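Local coordinates for protein Kinase A (Toxoplasma gondii, PDB 5J3U) that binds cyclic AMP through two cyclic nucleotide-binding domains and, as in its family, probably restrains the catalytic subunit of protein kinase A, at residues 182-187 / 232-237. Residues are numbered along the deposited sequence; the frame is centred on the assembly and turned at random. Where two conformers were deposited one is given.
Sequences IVEEGS and ICKVAC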
ATOM      1  N   ILE A 182       7.691  -5.732   8.389  1.00 10.62           N
ATOM      2  CA  ILE A 182       7.417  -6.531   9.558  1.00 11.41           C
ATOM      3  C   ILE A 182       7.092  -7.967   9.068  1.00 11.04           C
ATOM      4  O   ILE A 182       6.300  -8.170   8.121  1.00 10.53           O
ATOM      5  CB  ILE A 182       6.239  -6.005  10.366  1.00 12.18           C
ATOM      6  CG1 ILE A 182       6.285  -4.456  10.504  1.00 14.11           C
ATOM      7  CG2 ILE A 182       6.246  -6.719  11.694  1.00 12.28           C
ATOM      8  CD1 ILE A 182       5.010  -3.861  11.105  1.00 16.07           C
ATOM      9  N   VAL A 183       7.723  -8.964   9.662  1.00 10.87           N
ATOM     10  CA  VAL A 183       7.541 -10.298   9.227  1.00 10.58           C
ATOM     11  C   VAL A 183       6.177 -10.744   9.783  1.00 10.81           C
ATOM     12  O   VAL A 183       5.979 -10.773  11.000  1.00 11.49           O
ATOM     13  CB  VAL A 183       8.619 -11.256   9.792  1.00 10.59           C
ATOM     14  CG1 VAL A 183       8.339 -12.667   9.378  1.00 11.13           C
ATOM     15  CG2 VAL A 183      10.047 -10.863   9.333  1.00 11.19           C
ATOM     16  N   GLU A 184       5.297 -11.138   8.899  1.00 11.11           N
ATOM     17  CA  GLU A 184       3.979 -11.694   9.320  1.00 12.11           C
ATOM     18  C   GLU A 184       4.084 -13.177   9.693  1.00 13.85           C
ATOM     19  O   GLU A 184       3.496 -13.618  10.687  1.00 14.35           O
ATOM     20  CB  GLU A 184       2.963 -11.570   8.183  1.00 14.24           C
ATOM     21  CG  GLU A 184       2.683 -10.153   7.735  1.00 16.31           C
ATOM     22  CD  GLU A 184       1.647 -10.057   6.593  1.00 20.93           C
ATOM     23  OE1 GLU A 184       0.543 -10.679   6.775  1.00 21.64           O
ATOM     24  OE2 GLU A 184       1.924  -9.346   5.567  1.00 19.78           O
ATOM     25  N   GLU A 185       4.777 -13.944   8.857  1.00 13.15           N
ATOM     26  CA  GLU A 185       5.032 -15.367   9.046  1.00 13.67           C
ATOM     27  C   GLU A 185       6.326 -15.724   8.319  1.00 13.66           C
ATOM     28  O   GLU A 185       6.712 -15.040   7.362  1.00 12.68           O
ATOM     29  CB  GLU A 185       3.906 -16.234   8.456  1.00 15.08           C
ATOM     30  CG  GLU A 185       2.518 -16.059   9.046  1.00 18.62           C
ATOM     31  CD  GLU A 185       1.574 -17.189   8.573  1.00 20.86           C
ATOM     32  OE1 GLU A 185       1.605 -18.285   9.166  1.00 24.71           O
ATOM     33  OE2 GLU A 185       0.824 -16.960   7.625  1.00 21.05           O
ATOM     34  N   GLY A 186       6.941 -16.845   8.708  1.00 12.94           N
ATOM     35  CA  GLY A 186       8.211 -17.270   8.147  1.00 12.77           C
ATOM     36  C   GLY A 186       9.405 -16.647   8.812  1.00 12.38           C
ATOM     37  O   GLY A 186       9.357 -16.245   9.947  1.00 11.58           O
ATOM     38  N   SER A 187      10.507 -16.558   8.079  0.70 13.77           N
ATOM     39  CA  SER A 187      11.769 -16.267   8.683  0.70 13.95           C
ATOM     40  C   SER A 187      12.690 -15.578   7.685  0.70 12.69           C
ATOM     41  O   SER A 187      12.540 -15.738   6.478  0.70 13.01           O
ATOM     42  CB  SER A 187      12.410 -17.590   9.160  0.70 17.05           C
ATOM     43  OG  SER A 187      13.600 -17.386   9.898  0.70 19.81           O
ATOM     44  N   ILE A 232      10.951 -19.420   3.886  1.00 15.82           N
ATOM     45  CA  ILE A 232       9.962 -18.636   3.227  1.00 15.49           C
ATOM     46  C   ILE A 232       9.651 -17.453   4.165  1.00 14.86           C
ATOM     47  O   ILE A 232       9.824 -17.549   5.368  1.00 14.12           O
ATOM     48  CB  ILE A 232       8.716 -19.465   2.882  1.00 17.28           C
ATOM     49  CG1 ILE A 232       7.743 -18.635   2.046  1.00 17.19           C
ATOM     50  CG2 ILE A 232       7.997 -20.000   4.122  1.00 17.48           C
ATOM     51  CD1 ILE A 232       6.660 -19.424   1.343  1.00 19.01           C
ATOM     52  N   CYS A 233       9.261 -16.304   3.618  1.00 14.41           N
ATOM     53  CA  CYS A 233       8.988 -15.163   4.442  1.00 14.14           C
ATOM     54  C   CYS A 233       7.860 -14.362   3.850  1.00 14.65           C
ATOM     55  O   CYS A 233       7.921 -13.966   2.677  1.00 14.52           O
ATOM     56  CB  CYS A 233      10.232 -14.283   4.544  1.00 14.52           C
ATOM     57  SG  CYS A 233      10.115 -13.031   5.828  1.00 15.78           S
ATOM     58  N   LYS A 234       6.855 -14.085   4.659  1.00 13.07           N
ATOM     59  CA  LYS A 234       5.704 -13.225   4.293  1.00 13.16           C
ATOM     60  C   LYS A 234       5.820 -11.955   5.087  1.00 11.98           C
ATOM     61  O   LYS A 234       5.829 -12.021   6.323  1.00 11.72           O
ATOM     62  CB  LYS A 234       4.388 -13.921   4.637  1.00 14.26           C
ATOM     63  CG  LYS A 234       3.163 -13.118   4.236  1.00 17.24           C
ATOM     64  CD  LYS A 234       1.893 -13.651   4.874  1.00 21.57           C
ATOM     65  CE  LYS A 234       1.453 -14.929   4.309  1.00 29.06           C
ATOM     66  NZ  LYS A 234       0.226 -15.364   5.069  1.00 33.94           N
ATOM     67  N   VAL A 235       5.955 -10.807   4.406  1.00 10.88           N
ATOM     68  CA  VAL A 235       6.211  -9.554   5.047  1.00 10.86           C
ATOM     69  C   VAL A 235       5.097  -8.556   4.766  1.00 11.09           C
ATOM     70  O   VAL A 235       4.521  -8.505   3.663  1.00 11.63           O
ATOM     71  CB  VAL A 235       7.559  -8.858   4.653  1.00 11.28           C
ATOM     72  CG1 VAL A 235       8.713  -9.520   5.355  1.00 13.61           C
ATOM     73  CG2 VAL A 235       7.743  -8.801   3.151  1.00 11.55           C
ATOM     74  N   ALA A 236       4.760  -7.826   5.805  1.00 11.62           N
ATOM     75  CA  ALA A 236       3.984  -6.594   5.713  1.00 10.97           C
ATOM     76  C   ALA A 236       4.948  -5.465   5.387  1.00 11.86           C
ATOM     77  O   ALA A 236       6.040  -5.353   6.027  1.00 11.88           O
ATOM     78  CB  ALA A 236       3.238  -6.333   7.009  1.00 11.09           C
ATOM     79  N   CYS A 237       4.496  -4.548   4.531  1.00 10.82           N
ATOM     80  CA  CYS A 237       5.373  -3.523   3.921  1.00 11.86           C
ATOM     81  C   CYS A 237       4.704  -2.167   4.080  1.00 12.09           C
ATOM     82  O   CYS A 237       3.534  -2.036   3.722  1.00 12.88           O
ATOM     83  CB  CYS A 237       5.537  -3.793   2.425  1.00 12.35           C
ATOM     84  SG  CYS A 237       6.056  -5.466   2.030  1.00 14.77           S
TER
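The Glu184 carboxylate has Lys234 CD almost straight over one face, 3.8 Å from its OE1, and the Ala236 methyl on the far side of its plane, obliquely beside OE2. The Glu185 side chain runs alongside Lys234 in the same direction, and its OE2 takes Lys234 NZ at 3.1 Å in a salt bridge through the anti lone pair, the one turned away from OE1. Lys234 gets there by leaving its backbone with CG anti to N (chi1 -178°) and then bending at chi3, -72°. The Glu184 carboxylate has its own anchors, a salt bridge to Arg130 of helix 116-138 and a hydrogen bond to Thr161, and so ties the sheet to that helix.

Both glutamates face one lysine because this is a classic beta bulge: Lys234 O accepts Glu184 N at 2.8 Å and, weakly, Glu185 N at 3.4 Å, while Lys234 N gives a nearly straight bond to Glu185 O. Beyond it the antiparallel pairing in this cyclic nucleotide-binding beta-roll goes on, with Ile182 and Ala236 bonded both ways on one side and Ser187 N bonded to Ile232 O (3.0 Å) on the other. The chain turns its corner here, and Gly186 CA makes a CA-H...O contact with Ile232 O at 3.2 Å; the positive phi, 85°, and the close approach suit a residue without a side chain. On the sheet face opposite Glu185 and Lys234, Val183 and Val235 sit together, with Val183 CG1 4.0 Å from Cys233 SG.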